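Local atomic coordinates of molinate hydrolase (Gulosibacter molinativorax, PDB entry 4UB9), a protein that hydrolyses the thiocarbamate pesticide molinate, probably using a bound zinc ion, as a member of the amidohydrolase family. Residues 304-316 with 348-361. Residues are numbered along the deposited sequence; the frame is centred on the assembly and turned at random.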
loop_
_atom_site.group_PDB
_atom_site.type_symbol
_atom_site.label_atom_id
_atom_site.label_comp_id
_atom_site.label_asym_id
_atom_site.label_seq_id
_atom_site.Cartn_x
_atom_site.Cartn_y
_atom_site.Cartn_z
ATOM N N THR A 304 -12.115 21.522 -20.708
ATOM C CA THR A 304 -13.160 21.678 -19.685
ATOM C C THR A 304 -12.865 20.946 -18.389
ATOM O O THR A 304 -13.671 20.984 -17.456
ATOM C CB THR A 304 -14.528 21.172 -20.210
ATOM O OG1 THR A 304 -14.341 19.892 -20.827
ATOM C CG2 THR A 304 -15.061 22.146 -21.207
ATOM N N MET A 305 -11.736 20.237 -18.354
ATOM C CA MET A 305 -11.304 19.598 -17.127
ATOM C C MET A 305 -10.577 20.656 -16.278
ATOM O O MET A 305 -9.433 20.966 -16.497
ATOM C CB MET A 305 -10.409 18.427 -17.409
ATOM C CG MET A 305 -10.150 17.614 -16.158
ATOM S SD MET A 305 -8.820 16.440 -16.437
ATOM C CE MET A 305 -9.636 15.258 -17.547
ATOM N N THR A 306 -11.281 21.219 -15.312
ATOM C CA THR A 306 -10.813 22.417 -14.620
ATOM C C THR A 306 -10.864 22.371 -13.112
ATOM O O THR A 306 -11.269 23.323 -12.471
ATOM C CB THR A 306 -11.602 23.662 -15.085
ATOM O OG1 THR A 306 -12.978 23.528 -14.762
ATOM C CG2 THR A 306 -11.449 23.831 -16.558
ATOM N N GLY A 307 -10.445 21.258 -12.540
ATOM C CA GLY A 307 -10.309 21.197 -11.083
ATOM C C GLY A 307 -11.641 21.224 -10.356
ATOM O O GLY A 307 -11.734 21.590 -9.190
ATOM N N GLN A 308 -12.676 20.874 -11.101
ATOM C CA GLN A 308 -14.062 20.912 -10.656
ATOM C C GLN A 308 -14.501 22.294 -10.234
ATOM O O GLN A 308 -15.360 22.444 -9.421
ATOM C CB GLN A 308 -14.303 19.916 -9.547
ATOM C CG GLN A 308 -14.378 18.490 -10.063
ATOM C CD GLN A 308 -15.614 18.210 -10.875
ATOM O OE1 GLN A 308 -15.569 17.513 -11.901
ATOM N NE2 GLN A 308 -16.727 18.728 -10.424
ATOM N N ALA A 309 -13.930 23.304 -10.867
ATOM C CA ALA A 309 -14.341 24.683 -10.672
ATOM C C ALA A 309 -14.896 25.205 -11.987
ATOM O O ALA A 309 -14.403 24.864 -13.047
ATOM C CB ALA A 309 -13.164 25.518 -10.208
ATOM N N PRO A 310 -15.989 25.957 -11.931
ATOM C CA PRO A 310 -16.646 26.383 -13.179
ATOM C C PRO A 310 -15.863 27.412 -13.969
ATOM O O PRO A 310 -15.285 28.320 -13.421
ATOM C CB PRO A 310 -17.985 26.959 -12.706
ATOM C CG PRO A 310 -17.737 27.401 -11.315
ATOM C CD PRO A 310 -16.669 26.482 -10.725
ATOM N N ILE A 311 -15.874 27.248 -15.277
ATOM C CA ILE A 311 -15.162 28.140 -16.149
ATOM C C ILE A 311 -15.814 29.534 -16.106
ATOM O O ILE A 311 -16.991 29.644 -16.320
ATOM C CB ILE A 311 -15.160 27.649 -17.586
ATOM C CG1 ILE A 311 -14.385 26.348 -17.684
ATOM C CG2 ILE A 311 -14.517 28.694 -18.479
ATOM C CD1 ILE A 311 -14.355 25.761 -19.078
ATOM N N PRO A 312 -15.043 30.585 -15.809
ATOM C CA PRO A 312 -15.622 31.922 -15.784
ATOM C C PRO A 312 -15.973 32.433 -17.151
ATOM O O PRO A 312 -15.379 32.045 -18.177
ATOM C CB PRO A 312 -14.516 32.797 -15.201
ATOM C CG PRO A 312 -13.422 31.863 -14.761
ATOM C CD PRO A 312 -13.599 30.594 -15.544
ATOM N N GLU A 313 -16.931 33.335 -17.150
ATOM C CA GLU A 313 -17.451 33.940 -18.368
ATOM C C GLU A 313 -16.336 34.570 -19.184
ATOM O O GLU A 313 -16.261 34.417 -20.392
ATOM C CB GLU A 313 -18.544 34.942 -17.994
ATOM C CG GLU A 313 -19.640 35.055 -19.037
ATOM C CD GLU A 313 -20.231 33.708 -19.484
ATOM O OE1 GLU A 313 -20.791 32.964 -18.650
ATOM O OE2 GLU A 313 -20.174 33.403 -20.696
ATOM N N GLU A 314 -15.438 35.253 -18.501
ATOM C CA GLU A 314 -14.328 35.955 -19.141
ATOM C C GLU A 314 -13.466 35.019 -20.003
ATOM O O GLU A 314 -12.979 35.391 -21.063
ATOM C CB GLU A 314 -13.495 36.625 -18.035
ATOM C CG GLU A 314 -12.278 37.360 -18.537
ATOM C CD GLU A 314 -11.117 37.542 -17.555
ATOM O OE1 GLU A 314 -11.373 38.068 -16.448
ATOM O OE2 GLU A 314 -9.940 37.213 -17.920
ATOM N N THR A 315 -13.298 33.793 -19.530
ATOM C CA THR A 315 -12.496 32.807 -20.220
ATOM C C THR A 315 -13.228 32.329 -21.467
ATOM O O THR A 315 -12.611 32.146 -22.520
ATOM C CB THR A 315 -12.180 31.594 -19.346
ATOM O OG1 THR A 315 -11.515 32.010 -18.164
ATOM C CG2 THR A 315 -11.292 30.596 -20.072
ATOM N N ILE A 316 -14.527 32.114 -21.360
ATOM C CA ILE A 316 -15.287 31.722 -22.544
ATOM C C ILE A 316 -15.199 32.818 -23.572
ATOM O O ILE A 316 -15.024 32.554 -24.782
ATOM C CB ILE A 316 -16.737 31.419 -22.198
ATOM C CG1 ILE A 316 -16.821 30.057 -21.494
ATOM C CG2 ILE A 316 -17.582 31.395 -23.446
ATOM C CD1 ILE A 316 -18.181 29.735 -20.919
ATOM N N ASP A 348 -15.094 12.386 -11.576
ATOM C CA ASP A 348 -14.724 13.798 -11.712
ATOM C C ASP A 348 -14.102 14.218 -13.043
ATOM O O ASP A 348 -13.925 15.408 -13.286
ATOM C CB ASP A 348 -13.719 14.177 -10.631
ATOM C CG ASP A 348 -14.379 14.611 -9.356
ATOM O OD1 ASP A 348 -15.626 14.683 -9.322
ATOM O OD2 ASP A 348 -13.633 14.872 -8.382
ATOM N N PHE A 349 -13.726 13.246 -13.850
ATOM C CA PHE A 349 -13.041 13.489 -15.116
ATOM C C PHE A 349 -13.952 14.317 -16.013
ATOM O O PHE A 349 -13.569 15.397 -16.450
ATOM C CB PHE A 349 -12.693 12.141 -15.717
ATOM C CG PHE A 349 -11.685 12.156 -16.823
ATOM C CD1 PHE A 349 -11.959 12.763 -18.051
ATOM C CD2 PHE A 349 -10.496 11.417 -16.695
ATOM C CE1 PHE A 349 -11.038 12.702 -19.107
ATOM C CE2 PHE A 349 -9.564 11.356 -17.737
ATOM C CZ PHE A 349 -9.829 12.003 -18.947
ATOM N N SER A 350 -15.184 13.864 -16.209
ATOM C CA SER A 350 -16.181 14.548 -17.076
ATOM C C SER A 350 -17.520 14.860 -16.446
ATOM O O SER A 350 -18.378 15.477 -17.073
ATOM C CB SER A 350 -16.463 13.697 -18.276
ATOM O OG SER A 350 -15.237 13.311 -18.889
ATOM N N GLY A 351 -17.660 14.492 -15.184
ATOM C CA GLY A 351 -18.882 14.715 -14.474
ATOM C C GLY A 351 -18.943 15.997 -13.693
ATOM O O GLY A 351 -18.009 16.835 -13.704
ATOM N N ARG A 352 -20.086 16.151 -13.015
ATOM C CA ARG A 352 -20.405 17.309 -12.152
ATOM C C ARG A 352 -20.077 18.644 -12.890
ATOM O O ARG A 352 -20.571 18.886 -13.980
ATOM C CB ARG A 352 -19.708 17.213 -10.766
ATOM C CG ARG A 352 -20.034 15.995 -9.913
ATOM C CD ARG A 352 -19.218 14.780 -10.371
ATOM N NE ARG A 352 -19.597 13.518 -9.731
ATOM C CZ ARG A 352 -18.820 12.812 -8.899
ATOM N NH1 ARG A 352 -17.589 13.211 -8.598
ATOM N NH2 ARG A 352 -19.282 11.674 -8.370
ATOM N N VAL A 353 -19.197 19.457 -12.309
ATOM C CA VAL A 353 -18.863 20.766 -12.854
ATOM C C VAL A 353 -18.252 20.714 -14.232
ATOM O O VAL A 353 -18.471 21.607 -15.040
ATOM C CB VAL A 353 -17.947 21.538 -11.887
ATOM C CG1 VAL A 353 -17.456 22.829 -12.515
ATOM C CG2 VAL A 353 -18.701 21.823 -10.578
ATOM N N HIS A 354 -17.544 19.643 -14.549
ATOM C CA HIS A 354 -16.974 19.541 -15.892
ATOM C C HIS A 354 -18.015 19.266 -16.947
ATOM O O HIS A 354 -17.848 19.613 -18.135
ATOM C CB HIS A 354 -15.892 18.474 -15.972
ATOM C CG HIS A 354 -14.744 18.744 -15.068
ATOM N ND1 HIS A 354 -13.770 17.810 -14.811
ATOM C CD2 HIS A 354 -14.465 19.803 -14.269
ATOM C CE1 HIS A 354 -12.911 18.300 -13.937
ATOM N NE2 HIS A 354 -13.318 19.501 -13.587
ATOM N N HIS A 355 -19.078 18.609 -16.518
ATOM C CA HIS A 355 -20.230 18.375 -17.389
ATOM C C HIS A 355 -20.868 19.731 -17.696
ATOM O O HIS A 355 -21.171 20.022 -18.852
ATOM C CB HIS A 355 -21.232 17.402 -16.719
ATOM C CG HIS A 355 -22.620 17.463 -17.274
ATOM N ND1 HIS A 355 -23.002 16.778 -18.420
ATOM C CD2 HIS A 355 -23.707 18.150 -16.870
ATOM C CE1 HIS A 355 -24.268 17.037 -18.691
ATOM N NE2 HIS A 355 -24.717 17.867 -17.767
ATOM N N GLU A 356 -21.096 20.514 -16.658
ATOM C CA GLU A 356 -21.678 21.868 -16.809
ATOM C C GLU A 356 -20.826 22.796 -17.640
ATOM O O GLU A 356 -21.341 23.637 -18.363
ATOM C CB GLU A 356 -21.915 22.500 -15.452
ATOM C CG GLU A 356 -23.066 21.839 -14.695
ATOM C CD GLU A 356 -22.969 22.010 -13.176
ATOM O OE1 GLU A 356 -22.166 22.827 -12.697
ATOM O OE2 GLU A 356 -23.703 21.307 -12.451
ATOM N N ASN A 357 -19.515 22.633 -17.545
ATOM C CA ASN A 357 -18.585 23.378 -18.412
ATOM C C ASN A 357 -18.829 23.006 -19.854
ATOM O O ASN A 357 -18.911 23.862 -20.712
ATOM C CB ASN A 357 -17.131 23.044 -18.097
ATOM C CG ASN A 357 -16.632 23.659 -16.785
ATOM O OD1 ASN A 357 -17.166 24.648 -16.282
ATOM N ND2 ASN A 357 -15.536 23.107 -16.281
ATOM N N ASP A 358 -18.940 21.703 -20.098
ATOM C CA ASP A 358 -19.180 21.196 -21.449
ATOM C C ASP A 358 -20.451 21.844 -22.013
ATOM O O ASP A 358 -20.491 22.288 -23.160
ATOM C CB ASP A 358 -19.310 19.672 -21.459
ATOM C CG ASP A 358 -17.968 18.945 -21.322
ATOM O OD1 ASP A 358 -16.911 19.563 -21.594
ATOM O OD2 ASP A 358 -17.976 17.733 -20.958
ATOM N N VAL A 359 -21.496 21.881 -21.191
ATOM C CA VAL A 359 -22.777 22.407 -21.616
ATOM C C VAL A 359 -22.667 23.879 -22.013
ATOM O O VAL A 359 -23.192 24.296 -23.046
ATOM C CB VAL A 359 -23.834 22.274 -20.496
ATOM C CG1 VAL A 359 -25.089 23.096 -20.836
ATOM C CG2 VAL A 359 -24.242 20.832 -20.300
ATOM N N ARG A 360 -22.028 24.655 -21.145
ATOM C CA ARG A 360 -21.863 26.096 -21.369
ATOM C C ARG A 360 -20.964 26.389 -22.561
ATOM O O ARG A 360 -21.195 27.352 -23.298
ATOM C CB ARG A 360 -21.348 26.779 -20.134
ATOM C CG ARG A 360 -22.378 26.750 -19.013
ATOM C CD ARG A 360 -21.795 27.230 -17.690
ATOM N NE ARG A 360 -21.109 28.505 -17.879
ATOM C CZ ARG A 360 -19.941 28.855 -17.369
ATOM N NH1 ARG A 360 -19.223 28.041 -16.600
ATOM N NH2 ARG A 360 -19.481 30.034 -17.666
ATOM N N MET A 361 -19.986 25.535 -22.807
ATOM C CA MET A 361 -19.144 25.736 -23.959
ATOM C C MET A 361 -19.934 25.556 -25.252
ATOM O O MET A 361 -19.733 26.263 -26.247
ATOM C CB MET A 361 -17.967 24.787 -23.932
ATOM C CG MET A 361 -17.069 25.034 -22.756
ATOM S SD MET A 361 -15.715 26.184 -23.069
ATOM C CE MET A 361 -14.643 25.125 -24.073
#
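T304 OG1 donates to D358 OD1 (2.7 Å) on the syn side of the carboxylate, while both terminal nitrogens of R360 close end-on upon the single carbonyl oxygen I311 O, NH1 at 2.8 Å and lying in the carbonyl plane on a lone pair. NH2 of R360 also forms a weak salt bridge with E313 OE1, and I316 CD1 rests on one face of the guanidinium. The amide of N357 works at both ends: OD1 takes the backbone N of I311 in a straight bond (168°) from above the amide's carbonyl plane, and ND2 gives one to T304 O (3.1 Å) and a weak one to T306 OG1. H354, its CG turned beside its own backbone N (chi1 -61°), extends from helix 353-363 with ND1 on F349 O (2.9 Å) and accepts Q308 N at NE2 (2.9 Å), so both ring nitrogens are engaged and its rotation is fixed. M305 CA lies over one imidazole face, the Q308 side-chain amide over the other. Replacing this ring by an alanine is likely to leave Q308 N and F349 O without these mates and open a gap beside M305 CA. Farther out, M305 CE sits over a face of F349, 3.4 Å from the ring centroid, in a Met-aromatic pair about 6 Å from the zinc ion, measured from the M305 side chain. Helix 353-363 thus satisfies backbone groups of the loop following zinc ligand H302, fixing its irregular shape in the TIM-barrel-type domain.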